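Local structure of capsular polysaccharide biosynthesis protein (Vibrio cholerae, 1XPJ) at residues R26-E31 with E106-N111; L4-D9 with E31-Y36; R52-N57 with I63-I68. The protein is of unknown function but resembles haloacid dehalogenase-like hydrolases and may take part in capsular polysaccharide biosynthesis. All blocks are in the same frame, centred on the assembly; numbering follows the deposited sequence. Where two conformers were deposited one is given.

In the fold
Contacts 1 and 2 lie side by side, their centres 8 Å apart, sharing helix 27-38. One side of the helix meets helix 104-109, another strand 3-6. Q32 NE2 joins them through a probable hydrogen bond of 2.9 Å to F107 O, and both reach the second subunit. Contact 3 is remote, about 27 Å from contact 1 and 22 Å from contact 2 between centres, in the loop and helices after strand 42-47. D7 and D9, which fit a HAD-type DxDx(T/V) pattern and probably mark the active-site end of the sheet, lie in segment 4-9 of contact 2, beyond its touching residues. The L4 side chain lies about 9 Å from a bound mercury ion.

Contact 1 of 3, residues R26-E31 with E106-N111; sequences RLDVIE and EFASMN
V29 and D28 meet F107 and A108 in a small helix-to-helix contact, mostly apolar, between the start of helix 27-38 and the end of helix 104-109. The backbones come near each other at V29 and A108, whose CA atoms are 5.3 Å apart, and the small side chain of A108 permits this approach. Its methyl carbon faces helix 27-38, with V29 CG2 at 4.4 Å from A108 CB and the carboxylate atom D28 OD2 at 4.0 Å from the same carbon. D28 reaches this place with CG between the backbone N and the carbonyl carbon (chi1 57°). The same turn brings its other oxygen, OD1, to V29 N in a weak, bent hydrogen bond of 2.8 Å.

F107 works differently. Its CG stands anti to the backbone N (chi1 174°), and the ring presents an edge to the other helix. V29 O lies near the ring plane, 3.6 Å from F107 CE2, an approach consistent with a weak attraction between the carbonyl oxygen and the electron-poor rim of the ring. Beside it, V29 CG1 touches F107 CD2 at 4.2 Å. No hydrogen bond crosses between the two segments, but F107 O accepts one from Q32 NE2, one turn further along helix 27-38. The ring also meets Y36 and packs on I97 of the second subunit, while V29 continues onto L12 and P104. The buried V29 and F107 thus lie on the inner side of the contact, and D28 on its exposed side. The arrangement is consistent with the helical layer beside the parallel sheet of a haloacid dehalogenase-like alpha/beta fold; here the helix after the first strand is flanked by short helix 104-109, and F107 reaches in to the sheet residue L4.

Contact 2 of 3, residues L4-D9 with E31-Y36; sequences LIVDLD and EQLREY
The L4 side chain lies roughly perpendicular to that of Y36 and antiparallel to that of L33, and its CD1 methyl meets both. L4 CD1 lies 3.8 Å from Y36 CB and 3.9 Å from Y36 CG, against the root of the aromatic side chain and oblique to its ring. Chi1 of -59° puts L4 CG anti to the carbonyl carbon, and chi2 of -176° extends CD1 toward the helix. The same methyl, L4 CD1, also lies 3.7 Å from L33 CD1. V6, on the same side of the strand, runs opposite to L33 too, with V6 CG2 3.8 Å from L33 CD1. L33 has two deposited conformers, which makes these details less certain.

This is the strand-helix half of a beta-alpha-beta crossover: strand 4-6 and helix 31-36 run nearly antiparallel (159°), their axes 11.4 Å apart, and the chain returns through strand 42-47. D7 and D9, at the C-terminal end of the strand region, match a DxDx(T/V) pattern and may correspond to the catalytic aspartates of haloacid dehalogenase-like enzymes. F107 covers L4 and L33 from helix 104-109, while L4, I5 and V6 pair in a parallel ladder with a strand of the second subunit.

Contact 3 of 3, residues R52-N57 with I63-I68; sequences RTYEGN and IHTLPI
The Y54 ring carries T53 CG2 over the centre of one face, 3.8 Å above its plane, and has T65 OG1 in plane at one edge, 4.0 Å from Y54 CE2. The H64 imidazole has I63 CG2 above the centre of one of its own faces. The two rings are tilted by only 26° but slid apart, with centroids separated by 5.5 Å, so they barely overlap and make no true stack. The touching is done by the phenol end instead: Y54 OH sits 3.3 Å from H64 CB and equally far from H64 ND1, oblique to the imidazole.

Y54 holds CG anti to its carbonyl carbon (chi1 -63°), which sends the ring from the loop towards the joint between helix 58-64 and helix 66-75. That loop follows strand 42-47, the second strand of the parallel sheet in this haloacid dehalogenase-like fold. It is folded by a type I turn from R52 to E55 and a type I' turn from Y54 to N57, closed by backbone hydrogen bonds from E55 N to R52 O and from N57 N to Y54 O. N57 then takes the N-cap position of helix 58-64. T65 OG1 is engaged in a hydrogen bond with N50 ND2, and K60 and I61 also touch Y54. N57 ND2 reaches E82 OE2 of the third subunit in a hydrogen bond.

Contact 1 of 3, residues R26-E31 with E106-N111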
ATOM      1  N   ARG A  26     -24.515  -7.162  12.240  1.00 23.45           N
ATOM      2  CA  ARG A  26     -24.663  -6.489  13.525  1.00 23.36           C
ATOM      3  C   ARG A  26     -25.384  -5.173  13.341  1.00 22.93           C
ATOM      4  O   ARG A  26     -24.797  -4.179  12.962  1.00 23.00           O
ATOM      5  CB  ARG A  26     -23.284  -6.245  14.156  1.00 23.72           C
ATOM      6  CG  ARG A  26     -22.607  -7.466  14.668  0.50 24.32           C
ATOM      7  CD  ARG A  26     -21.431  -7.126  15.591  0.50 25.33           C
ATOM      8  NE  ARG A  26     -21.915  -6.637  16.886  0.50 26.29           N
ATOM      9  CZ  ARG A  26     -21.001  -6.457  17.856  0.50 27.65           C
ATOM     10  NH1 ARG A  26     -19.726  -6.728  17.628  0.50 27.82           N
ATOM     11  NH2 ARG A  26     -21.384  -5.968  19.039  0.50 26.86           N
ATOM     12  N   LEU A  27     -26.703  -5.293  13.482  1.00 22.38           N
ATOM     13  CA  LEU A  27     -27.644  -4.205  13.187  1.00 22.33           C
ATOM     14  C   LEU A  27     -27.505  -2.955  14.064  1.00 22.33           C
ATOM     15  O   LEU A  27     -27.633  -1.829  13.575  1.00 22.30           O
ATOM     16  CB  LEU A  27     -29.091  -4.708  13.230  1.00 21.94           C
ATOM     17  CG  LEU A  27     -29.543  -5.741  12.189  1.00 22.53           C
ATOM     18  CD1 LEU A  27     -30.877  -6.376  12.630  1.00 21.77           C
ATOM     19  CD2 LEU A  27     -29.636  -5.165  10.760  1.00 19.46           C
ATOM     20  N   ASP A  28     -27.263  -3.145  15.355  1.00 22.39           N
ATOM     21  CA  ASP A  28     -27.047  -2.005  16.246  1.00 22.60           C
ATOM     22  C   ASP A  28     -25.796  -1.197  15.839  1.00 22.61           C
ATOM     23  O   ASP A  28     -25.827   0.037  15.825  1.00 22.59           O
ATOM     24  CB  ASP A  28     -26.989  -2.449  17.716  1.00 22.23           C
ATOM     25  CG  ASP A  28     -25.917  -3.508  17.984  1.00 23.05           C
ATOM     26  OD1 ASP A  28     -25.349  -4.080  17.029  1.00 25.15           O
ATOM     27  OD2 ASP A  28     -25.571  -3.842  19.131  1.00 23.59           O
ATOM     28  N   VAL A  29     -24.716  -1.894  15.473  1.00 22.80           N
ATOM     29  CA  VAL A  29     -23.464  -1.231  15.075  1.00 22.76           C
ATOM     30  C   VAL A  29     -23.650  -0.431  13.789  1.00 22.96           C
ATOM     31  O   VAL A  29     -23.255   0.736  13.722  1.00 23.05           O
ATOM     32  CB  VAL A  29     -22.271  -2.228  14.913  1.00 22.97           C
ATOM     33  CG1 VAL A  29     -21.095  -1.551  14.234  1.00 21.66           C
ATOM     34  CG2 VAL A  29     -21.842  -2.820  16.271  1.00 22.60           C
ATOM     35  N   ILE A  30     -24.250  -1.063  12.778  1.00 22.96           N
ATOM     36  CA  ILE A  30     -24.544  -0.395  11.507  1.00 23.14           C
ATOM     37  C   ILE A  30     -25.455   0.835  11.670  1.00 23.55           C
ATOM     38  O   ILE A  30     -25.202   1.892  11.072  1.00 23.70           O
ATOM     39  CB  ILE A  30     -25.154  -1.384  10.483  1.00 23.24           C
ATOM     40  CG1 ILE A  30     -24.204  -2.569  10.241  1.00 22.94           C
ATOM     41  CG2 ILE A  30     -25.450  -0.673   9.165  1.00 22.47           C
ATOM     42  CD1 ILE A  30     -24.781  -3.604   9.289  1.00 21.43           C
ATOM     43  N   GLU A  31     -26.505   0.699  12.473  1.00 23.44           N
ATOM     44  CA  GLU A  31     -27.409   1.820  12.752  1.00 23.77           C
ATOM     45  C   GLU A  31     -26.649   3.002  13.377  1.00 23.06           C
ATOM     46  O   GLU A  31     -26.904   4.174  13.050  1.00 22.10           O
ATOM     47  CB  GLU A  31     -28.572   1.367  13.645  1.00 23.78           C
ATOM     48  CG  GLU A  31     -29.658   2.424  13.882  1.00 26.84           C
ATOM     49  CD  GLU A  31     -30.395   2.857  12.608  1.00 29.10           C
ATOM     50  OE1 GLU A  31     -30.498   2.056  11.652  1.00 29.32           O
ATOM     51  OE2 GLU A  31     -30.881   4.009  12.565  1.00 30.10           O
ATOM     52  N   GLU A 106     -18.814  -0.935  22.651  1.00 20.55           N
ATOM     53  CA  GLU A 106     -18.722   0.418  23.202  1.00 20.25           C
ATOM     54  C   GLU A 106     -19.318   1.457  22.241  1.00 20.13           C
ATOM     55  O   GLU A 106     -20.019   2.362  22.671  1.00 20.66           O
ATOM     56  CB  GLU A 106     -17.274   0.790  23.527  1.00 19.87           C
ATOM     57  CG  GLU A 106     -16.609  -0.122  24.548  1.00 20.36           C
ATOM     58  CD  GLU A 106     -15.135   0.186  24.744  1.00 20.46           C
ATOM     59  OE1 GLU A 106     -14.377   0.159  23.740  1.00 19.17           O
ATOM     60  OE2 GLU A 106     -14.742   0.451  25.906  1.00 19.95           O
ATOM     61  N   PHE A 107     -19.034   1.313  20.948  1.00 19.52           N
ATOM     62  CA  PHE A 107     -19.500   2.232  19.913  1.00 19.44           C
ATOM     63  C   PHE A 107     -21.023   2.260  19.807  1.00 19.77           C
ATOM     64  O   PHE A 107     -21.616   3.299  19.508  1.00 19.38           O
ATOM     65  CB  PHE A 107     -18.903   1.819  18.556  1.00 19.11           C
ATOM     66  CG  PHE A 107     -19.432   2.605  17.366  1.00 18.41           C
ATOM     67  CD1 PHE A 107     -19.158   3.966  17.223  1.00 18.25           C
ATOM     68  CD2 PHE A 107     -20.180   1.966  16.369  1.00 17.84           C
ATOM     69  CE1 PHE A 107     -19.629   4.695  16.099  1.00 18.36           C
ATOM     70  CE2 PHE A 107     -20.646   2.682  15.240  1.00 18.81           C
ATOM     71  CZ  PHE A 107     -20.374   4.048  15.110  1.00 17.12           C
ATOM     72  N   ALA A 108     -21.631   1.099  20.018  1.00 20.26           N
ATOM     73  CA  ALA A 108     -23.074   0.931  19.893  1.00 20.82           C
ATOM     74  C   ALA A 108     -23.816   1.528  21.079  1.00 21.29           C
ATOM     75  O   ALA A 108     -24.945   1.987  20.927  1.00 21.58           O
ATOM     76  CB  ALA A 108     -23.428  -0.553  19.746  1.00 20.53           C
ATOM     77  N   SER A 109     -23.183   1.523  22.250  1.00 21.92           N
ATOM     78  CA  SER A 109     -23.875   1.863  23.488  1.00 22.86           C
ATOM     79  C   SER A 109     -23.522   3.235  24.080  1.00 23.19           C
ATOM     80  O   SER A 109     -24.133   3.663  25.054  1.00 23.33           O
ATOM     81  CB  SER A 109     -23.629   0.771  24.529  1.00 23.06           C
ATOM     82  OG  SER A 109     -22.260   0.757  24.892  1.00 23.89           O
ATOM     83  N   MET A 110     -22.542   3.922  23.498  1.00 23.67           N
ATOM     84  CA  MET A 110     -22.127   5.231  24.004  1.00 23.42           C
ATOM     85  C   MET A 110     -22.369   6.325  22.975  1.00 23.15           C
ATOM     86  O   MET A 110     -22.292   6.065  21.775  1.00 22.74           O
ATOM     87  CB  MET A 110     -20.645   5.245  24.375  1.00 23.63           C
ATOM     88  CG  MET A 110     -20.217   4.277  25.482  1.00 23.77           C
ATOM     89  SD  MET A 110     -18.421   4.201  25.555  1.00 25.81           S
ATOM     90  CE  MET A 110     -18.241   2.719  26.544  1.00 23.46           C
ATOM     91  N   ASN A 111     -22.648   7.540  23.458  1.00 22.90           N
ATOM     92  CA  ASN A 111     -22.712   8.729  22.602  1.00 23.00           C
ATOM     93  C   ASN A 111     -21.334   9.341  22.358  1.00 23.15           C
ATOM     94  O   ASN A 111     -20.339   8.910  22.959  1.00 23.32           O
ATOM     95  CB  ASN A 111     -23.707   9.780  23.133  1.00 23.23           C
ATOM     96  CG  ASN A 111     -23.366  10.286  24.542  1.00 23.48           C
ATOM     97  OD1 ASN A 111     -22.224  10.665  24.831  1.00 23.96           O
ATOM     98  ND2 ASN A 111     -24.370  10.312  25.414  1.00 22.43           N
TER

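Contact 2 of 3, residues L4-D9 with E31-Y36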
ATOM      1  N   LEU A   4     -14.539   7.788  10.662  1.00 21.64           N
ATOM      2  CA  LEU A   4     -14.532   6.539  11.384  1.00 21.28           C
ATOM      3  C   LEU A   4     -13.817   5.534  10.507  1.00 21.77           C
ATOM      4  O   LEU A   4     -14.129   5.391   9.310  1.00 21.58           O
ATOM      5  CB  LEU A   4     -15.944   6.049  11.697  1.00 20.88           C
ATOM      6  CG  LEU A   4     -16.848   6.947  12.537  1.00 21.49           C
ATOM      7  CD1 LEU A   4     -18.172   6.250  12.831  1.00 19.29           C
ATOM      8  CD2 LEU A   4     -16.137   7.404  13.835  1.00 19.54           C
ATOM      9  N   ILE A   5     -12.840   4.858  11.112  1.00 21.88           N
ATOM     10  CA  ILE A   5     -12.170   3.736  10.490  1.00 21.84           C
ATOM     11  C   ILE A   5     -12.749   2.460  11.115  1.00 22.40           C
ATOM     12  O   ILE A   5     -12.538   2.172  12.307  1.00 21.70           O
ATOM     13  CB  ILE A   5     -10.630   3.859  10.664  1.00 21.78           C
ATOM     14  CG1 ILE A   5     -10.163   5.290  10.363  1.00 22.38           C
ATOM     15  CG2 ILE A   5      -9.876   2.827   9.802  1.00 22.04           C
ATOM     16  CD1 ILE A   5     -10.469   5.784   8.947  1.00 22.36           C
ATOM     17  N   VAL A   6     -13.481   1.707  10.295  1.00 22.57           N
ATOM     18  CA  VAL A   6     -14.317   0.614  10.777  1.00 23.40           C
ATOM     19  C   VAL A   6     -13.879  -0.732  10.219  1.00 24.37           C
ATOM     20  O   VAL A   6     -13.849  -0.935   8.988  1.00 25.02           O
ATOM     21  CB  VAL A   6     -15.796   0.819  10.368  1.00 23.38           C
ATOM     22  CG1 VAL A   6     -16.698  -0.187  11.084  1.00 21.64           C
ATOM     23  CG2 VAL A   6     -16.236   2.276  10.625  1.00 23.62           C
ATOM     24  N   ASP A   7     -13.557  -1.647  11.125  1.00 24.27           N
ATOM     25  CA  ASP A   7     -13.241  -3.025  10.776  1.00 24.80           C
ATOM     26  C   ASP A   7     -14.517  -3.688  10.219  1.00 25.57           C
ATOM     27  O   ASP A   7     -15.629  -3.173  10.414  1.00 25.92           O
ATOM     28  CB  ASP A   7     -12.747  -3.732  12.034  1.00 24.85           C
ATOM     29  CG  ASP A   7     -12.171  -5.110  11.768  1.00 26.01           C
ATOM     30  OD1 ASP A   7     -11.478  -5.316  10.757  1.00 27.79           O
ATOM     31  OD2 ASP A   7     -12.352  -6.064  12.559  1.00 30.58           O
ATOM     32  N   LEU A   8     -14.376  -4.816   9.520  1.00 25.10           N
ATOM     33  CA  LEU A   8     -15.541  -5.412   8.884  1.00 24.38           C
ATOM     34  C   LEU A   8     -16.026  -6.643   9.645  1.00 24.50           C
ATOM     35  O   LEU A   8     -17.122  -6.609  10.200  1.00 24.70           O
ATOM     36  CB  LEU A   8     -15.238  -5.720   7.413  1.00 24.07           C
ATOM     37  CG  LEU A   8     -16.205  -6.500   6.521  1.00 23.76           C
ATOM     38  CD1 LEU A   8     -17.565  -5.822   6.403  1.00 23.30           C
ATOM     39  CD2 LEU A   8     -15.557  -6.636   5.144  1.00 22.07           C
ATOM     40  N   ASP A   9     -15.213  -7.707   9.665  1.00 24.10           N
ATOM     41  CA  ASP A   9     -15.571  -8.971  10.294  1.00 24.17           C
ATOM     42  C   ASP A   9     -15.533  -8.886  11.821  1.00 24.22           C
ATOM     43  O   ASP A   9     -14.483  -8.631  12.414  1.00 24.74           O
ATOM     44  CB  ASP A   9     -14.639 -10.099   9.811  1.00 24.58           C
ATOM     45  CG  ASP A   9     -14.721 -10.333   8.303  1.00 24.30           C
ATOM     46  OD1 ASP A   9     -15.812 -10.636   7.797  1.00 24.82           O
ATOM     47  OD2 ASP A   9     -13.745 -10.238   7.536  1.00 24.37           O
ATOM     48  N   GLU A  31     -26.505   0.699  12.473  1.00 23.44           N
ATOM     49  CA  GLU A  31     -27.409   1.820  12.752  1.00 23.77           C
ATOM     50  C   GLU A  31     -26.649   3.002  13.377  1.00 23.06           C
ATOM     51  O   GLU A  31     -26.904   4.174  13.050  1.00 22.10           O
ATOM     52  CB  GLU A  31     -28.572   1.367  13.645  1.00 23.78           C
ATOM     53  CG  GLU A  31     -29.658   2.424  13.882  1.00 26.84           C
ATOM     54  CD  GLU A  31     -30.395   2.857  12.608  1.00 29.10           C
ATOM     55  OE1 GLU A  31     -30.498   2.056  11.652  1.00 29.32           O
ATOM     56  OE2 GLU A  31     -30.881   4.009  12.565  1.00 30.10           O
ATOM     57  N   GLN A  32     -25.698   2.688  14.252  1.00 22.56           N
ATOM     58  CA  GLN A  32     -24.868   3.734  14.832  1.00 22.76           C
ATOM     59  C   GLN A  32     -23.984   4.420  13.763  1.00 22.63           C
ATOM     60  O   GLN A  32     -23.791   5.633  13.810  1.00 22.56           O
ATOM     61  CB  GLN A  32     -24.067   3.215  16.024  1.00 22.37           C
ATOM     62  CG  GLN A  32     -23.448   4.319  16.877  1.00 24.02           C
ATOM     63  CD  GLN A  32     -24.410   4.932  17.884  1.00 24.49           C
ATOM     64  OE1 GLN A  32     -25.465   5.436  17.515  1.00 27.00           O
ATOM     65  NE2 GLN A  32     -24.045   4.890  19.158  1.00 24.66           N
ATOM     66  N   LEU A  33     -23.486   3.651  12.794  1.00 22.36           N
ATOM     67  CA  LEU A  33     -22.739   4.208  11.661  1.00 22.49           C
ATOM     68  C   LEU A  33     -23.578   5.242  10.905  1.00 22.67           C
ATOM     69  O   LEU A  33     -23.063   6.280  10.485  1.00 23.11           O
ATOM     70  CB  LEU A  33     -22.274   3.098  10.697  1.00 22.05           C
ATOM     71  CG  LEU A  33     -20.850   3.025  10.166  0.50 22.58           C
ATOM     72  CD1 LEU A  33     -19.841   3.317  11.261  0.50 23.04           C
ATOM     73  CD2 LEU A  33     -20.608   1.643   9.580  0.50 21.69           C
ATOM     74  N   ARG A  34     -24.867   4.951  10.732  1.00 22.65           N
ATOM     75  CA  ARG A  34     -25.806   5.874  10.070  1.00 22.47           C
ATOM     76  C   ARG A  34     -25.948   7.218  10.819  1.00 22.44           C
ATOM     77  O   ARG A  34     -26.002   8.291  10.197  1.00 22.49           O
ATOM     78  CB  ARG A  34     -27.185   5.218   9.919  1.00 22.36           C
ATOM     79  CG  ARG A  34     -27.258   4.098   8.891  0.50 22.49           C
ATOM     80  CD  ARG A  34     -28.638   3.919   8.273  0.50 22.27           C
ATOM     81  NE  ARG A  34     -28.726   2.689   7.490  0.50 22.92           N
ATOM     82  CZ  ARG A  34     -29.215   1.536   7.942  0.50 23.30           C
ATOM     83  NH1 ARG A  34     -29.673   1.434   9.183  0.50 22.63           N
ATOM     84  NH2 ARG A  34     -29.242   0.476   7.149  0.50 23.60           N
ATOM     85  N   GLU A  35     -26.017   7.153  12.148  1.00 21.90           N
ATOM     86  CA  GLU A  35     -26.152   8.352  12.974  1.00 21.39           C
ATOM     87  C   GLU A  35     -24.895   9.218  12.894  1.00 20.73           C
ATOM     88  O   GLU A  35     -24.992  10.445  12.829  1.00 20.01           O
ATOM     89  CB  GLU A  35     -26.444   7.994  14.434  1.00 21.81           C
ATOM     90  CG  GLU A  35     -27.765   7.272  14.630  0.50 22.11           C
ATOM     91  CD  GLU A  35     -28.717   8.016  15.548  0.50 23.85           C
ATOM     92  OE1 GLU A  35     -29.393   7.341  16.359  0.50 24.55           O
ATOM     93  OE2 GLU A  35     -28.801   9.266  15.460  0.50 24.01           O
ATOM     94  N   TYR A  36     -23.726   8.575  12.902  1.00 19.52           N
ATOM     95  CA  TYR A  36     -22.461   9.284  12.743  1.00 19.29           C
ATOM     96  C   TYR A  36     -22.293   9.886  11.345  1.00 19.24           C
ATOM     97  O   TYR A  36     -21.777  11.000  11.212  1.00 19.04           O
ATOM     98  CB  TYR A  36     -21.264   8.394  13.097  1.00 19.04           C
ATOM     99  CG  TYR A  36     -20.982   8.338  14.583  1.00 19.03           C
ATOM    100  CD1 TYR A  36     -21.788   7.566  15.439  1.00 16.92           C
ATOM    101  CD2 TYR A  36     -19.913   9.041  15.139  1.00 17.85           C
ATOM    102  CE1 TYR A  36     -21.546   7.507  16.791  1.00 16.26           C
ATOM    103  CE2 TYR A  36     -19.661   8.981  16.508  1.00 18.61           C
ATOM    104  CZ  TYR A  36     -20.483   8.207  17.322  1.00 16.95           C
ATOM    105  OH  TYR A  36     -20.251   8.136  18.662  1.00 16.98           O
TER

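Contact 3 of 3, residues R52-N57 with I63-I68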
ATOM      1  N   ARG A  52      -5.036 -13.792   5.238  1.00 23.26           N
ATOM      2  CA  ARG A  52      -4.539 -15.121   5.600  1.00 24.05           C
ATOM      3  C   ARG A  52      -4.560 -16.023   4.360  1.00 23.69           C
ATOM      4  O   ARG A  52      -3.507 -16.484   3.915  1.00 23.71           O
ATOM      5  CB  ARG A  52      -5.345 -15.733   6.749  1.00 23.41           C
ATOM      6  CG  ARG A  52      -4.610 -16.835   7.469  1.00 27.08           C
ATOM      7  CD  ARG A  52      -5.271 -18.197   7.406  1.00 29.66           C
ATOM      8  NE  ARG A  52      -6.165 -18.425   8.538  1.00 31.64           N
ATOM      9  CZ  ARG A  52      -6.329 -19.606   9.136  1.00 33.77           C
ATOM     10  NH1 ARG A  52      -5.654 -20.680   8.716  1.00 33.26           N
ATOM     11  NH2 ARG A  52      -7.171 -19.715  10.163  1.00 33.87           N
ATOM     12  N   THR A  53      -5.755 -16.228   3.798  1.00 23.65           N
ATOM     13  CA  THR A  53      -5.959 -17.020   2.581  1.00 23.66           C
ATOM     14  C   THR A  53      -4.984 -16.736   1.441  1.00 23.23           C
ATOM     15  O   THR A  53      -4.435 -17.655   0.848  1.00 23.06           O
ATOM     16  CB  THR A  53      -7.408 -16.852   2.079  1.00 24.17           C
ATOM     17  OG1 THR A  53      -8.294 -17.503   2.998  1.00 24.51           O
ATOM     18  CG2 THR A  53      -7.640 -17.617   0.743  1.00 23.58           C
ATOM     19  N   TYR A  54      -4.784 -15.466   1.117  1.00 23.23           N
ATOM     20  CA  TYR A  54      -3.929 -15.136  -0.025  1.00 23.23           C
ATOM     21  C   TYR A  54      -2.495 -14.797   0.371  1.00 23.43           C
ATOM     22  O   TYR A  54      -1.707 -14.374  -0.467  1.00 23.81           O
ATOM     23  CB  TYR A  54      -4.584 -14.071  -0.928  1.00 22.76           C
ATOM     24  CG  TYR A  54      -5.880 -14.575  -1.533  1.00 23.03           C
ATOM     25  CD1 TYR A  54      -5.902 -15.747  -2.317  1.00 23.15           C
ATOM     26  CD2 TYR A  54      -7.087 -13.922  -1.294  1.00 21.65           C
ATOM     27  CE1 TYR A  54      -7.097 -16.231  -2.867  1.00 22.89           C
ATOM     28  CE2 TYR A  54      -8.287 -14.400  -1.835  1.00 23.22           C
ATOM     29  CZ  TYR A  54      -8.285 -15.552  -2.618  1.00 23.62           C
ATOM     30  OH  TYR A  54      -9.469 -16.023  -3.141  1.00 24.15           O
ATOM     31  N   GLU A  55      -2.163 -15.008   1.644  1.00 23.85           N
ATOM     32  CA  GLU A  55      -0.818 -14.761   2.178  1.00 24.46           C
ATOM     33  C   GLU A  55      -0.334 -13.331   1.915  1.00 24.37           C
ATOM     34  O   GLU A  55       0.823 -13.112   1.532  1.00 24.77           O
ATOM     35  CB  GLU A  55       0.199 -15.764   1.616  1.00 24.36           C
ATOM     36  CG  GLU A  55      -0.239 -17.225   1.645  1.00 25.56           C
ATOM     37  CD  GLU A  55       0.899 -18.163   1.307  1.00 26.42           C
ATOM     38  OE1 GLU A  55       1.588 -18.594   2.245  1.00 27.71           O
ATOM     39  OE2 GLU A  55       1.116 -18.444   0.108  1.00 26.23           O
ATOM     40  N   GLY A  56      -1.218 -12.365   2.109  1.00 24.02           N
ATOM     41  CA  GLY A  56      -0.854 -10.963   1.943  1.00 24.37           C
ATOM     42  C   GLY A  56      -0.962 -10.378   0.534  1.00 23.75           C
ATOM     43  O   GLY A  56      -0.705  -9.186   0.327  1.00 23.73           O
ATOM     44  N   ASN A  57      -1.345 -11.212  -0.424  1.00 23.17           N
ATOM     45  CA  ASN A  57      -1.484 -10.790  -1.804  1.00 23.31           C
ATOM     46  C   ASN A  57      -2.751  -9.953  -2.050  1.00 23.42           C
ATOM     47  O   ASN A  57      -3.824 -10.501  -2.338  1.00 23.98           O
ATOM     48  CB  ASN A  57      -1.474 -12.023  -2.725  1.00 23.11           C
ATOM     49  CG  ASN A  57      -1.100 -11.689  -4.161  1.00 22.68           C
ATOM     50  OD1 ASN A  57      -1.238 -10.550  -4.613  1.00 24.05           O
ATOM     51  ND2 ASN A  57      -0.618 -12.684  -4.883  1.00 21.89           N
ATOM     52  N   ILE A  63      -9.393  -9.077  -6.470  1.00 23.66           N
ATOM     53  CA  ILE A  63     -10.199  -9.850  -7.425  1.00 24.53           C
ATOM     54  C   ILE A  63     -11.299 -10.614  -6.727  1.00 24.59           C
ATOM     55  O   ILE A  63     -12.456 -10.576  -7.145  1.00 24.69           O
ATOM     56  CB  ILE A  63      -9.341 -10.872  -8.244  1.00 24.44           C
ATOM     57  CG1 ILE A  63      -8.280 -10.184  -9.102  1.00 24.80           C
ATOM     58  CG2 ILE A  63     -10.238 -11.746  -9.147  1.00 25.75           C
ATOM     59  CD1 ILE A  63      -7.287 -11.177  -9.711  1.00 23.62           C
ATOM     60  N   HIS A  64     -10.930 -11.332  -5.674  1.00 25.15           N
ATOM     61  CA  HIS A  64     -11.833 -12.318  -5.096  1.00 25.32           C
ATOM     62  C   HIS A  64     -12.603 -11.808  -3.892  1.00 25.17           C
ATOM     63  O   HIS A  64     -13.701 -12.284  -3.619  1.00 25.66           O
ATOM     64  CB  HIS A  64     -11.044 -13.565  -4.712  1.00 25.71           C
ATOM     65  CG  HIS A  64     -10.474 -14.300  -5.889  1.00 26.96           C
ATOM     66  ND1 HIS A  64      -9.119 -14.494  -6.061  1.00 27.53           N
ATOM     67  CD2 HIS A  64     -11.076 -14.871  -6.959  1.00 27.33           C
ATOM     68  CE1 HIS A  64      -8.912 -15.168  -7.181  1.00 28.18           C
ATOM     69  NE2 HIS A  64     -10.084 -15.404  -7.747  1.00 28.08           N
ATOM     70  N   THR A  65     -12.021 -10.846  -3.174  1.00 24.43           N
ATOM     71  CA  THR A  65     -12.565 -10.378  -1.892  1.00 23.54           C
ATOM     72  C   THR A  65     -13.409  -9.108  -2.001  1.00 23.34           C
ATOM     73  O   THR A  65     -14.496  -9.039  -1.432  1.00 23.49           O
ATOM     74  CB  THR A  65     -11.429 -10.148  -0.901  1.00 23.28           C
ATOM     75  OG1 THR A  65     -10.534 -11.268  -0.941  1.00 21.98           O
ATOM     76  CG2 THR A  65     -11.958 -10.141   0.504  1.00 22.03           C
ATOM     77  N   LEU A  66     -12.909  -8.112  -2.729  1.00 23.12           N
ATOM     78  CA  LEU A  66     -13.581  -6.803  -2.831  1.00 23.00           C
ATOM     79  C   LEU A  66     -15.014  -6.862  -3.355  1.00 22.56           C
ATOM     80  O   LEU A  66     -15.882  -6.267  -2.724  1.00 23.96           O
ATOM     81  CB  LEU A  66     -12.754  -5.767  -3.602  1.00 22.45           C
ATOM     82  CG  LEU A  66     -12.108  -4.645  -2.773  1.00 25.14           C
ATOM     83  CD1 LEU A  66     -11.183  -3.786  -3.677  1.00 24.24           C
ATOM     84  CD2 LEU A  66     -13.132  -3.724  -2.039  1.00 23.05           C
ATOM     85  N   PRO A  67     -15.292  -7.553  -4.467  1.00 21.79           N
ATOM     86  CA  PRO A  67     -16.680  -7.677  -4.943  1.00 21.71           C
ATOM     87  C   PRO A  67     -17.676  -8.129  -3.874  1.00 21.49           C
ATOM     88  O   PRO A  67     -18.719  -7.493  -3.751  1.00 22.11           O
ATOM     89  CB  PRO A  67     -16.587  -8.710  -6.077  1.00 21.19           C
ATOM     90  CG  PRO A  67     -15.186  -8.560  -6.581  1.00 21.66           C
ATOM     91  CD  PRO A  67     -14.350  -8.247  -5.365  1.00 21.50           C
ATOM     92  N   ILE A  68     -17.351  -9.166  -3.107  1.00 21.52           N
ATOM     93  CA  ILE A  68     -18.254  -9.705  -2.088  1.00 21.44           C
ATOM     94  C   ILE A  68     -18.456  -8.761  -0.917  1.00 22.13           C
ATOM     95  O   ILE A  68     -19.547  -8.716  -0.352  1.00 22.42           O
ATOM     96  CB  ILE A  68     -17.784 -11.103  -1.611  1.00 21.35           C
ATOM     97  CG1 ILE A  68     -18.239 -12.155  -2.614  1.00 20.77           C
ATOM     98  CG2 ILE A  68     -18.333 -11.462  -0.217  1.00 20.25           C
ATOM     99  CD1 ILE A  68     -17.414 -13.426  -2.582  1.00 21.64           C
TER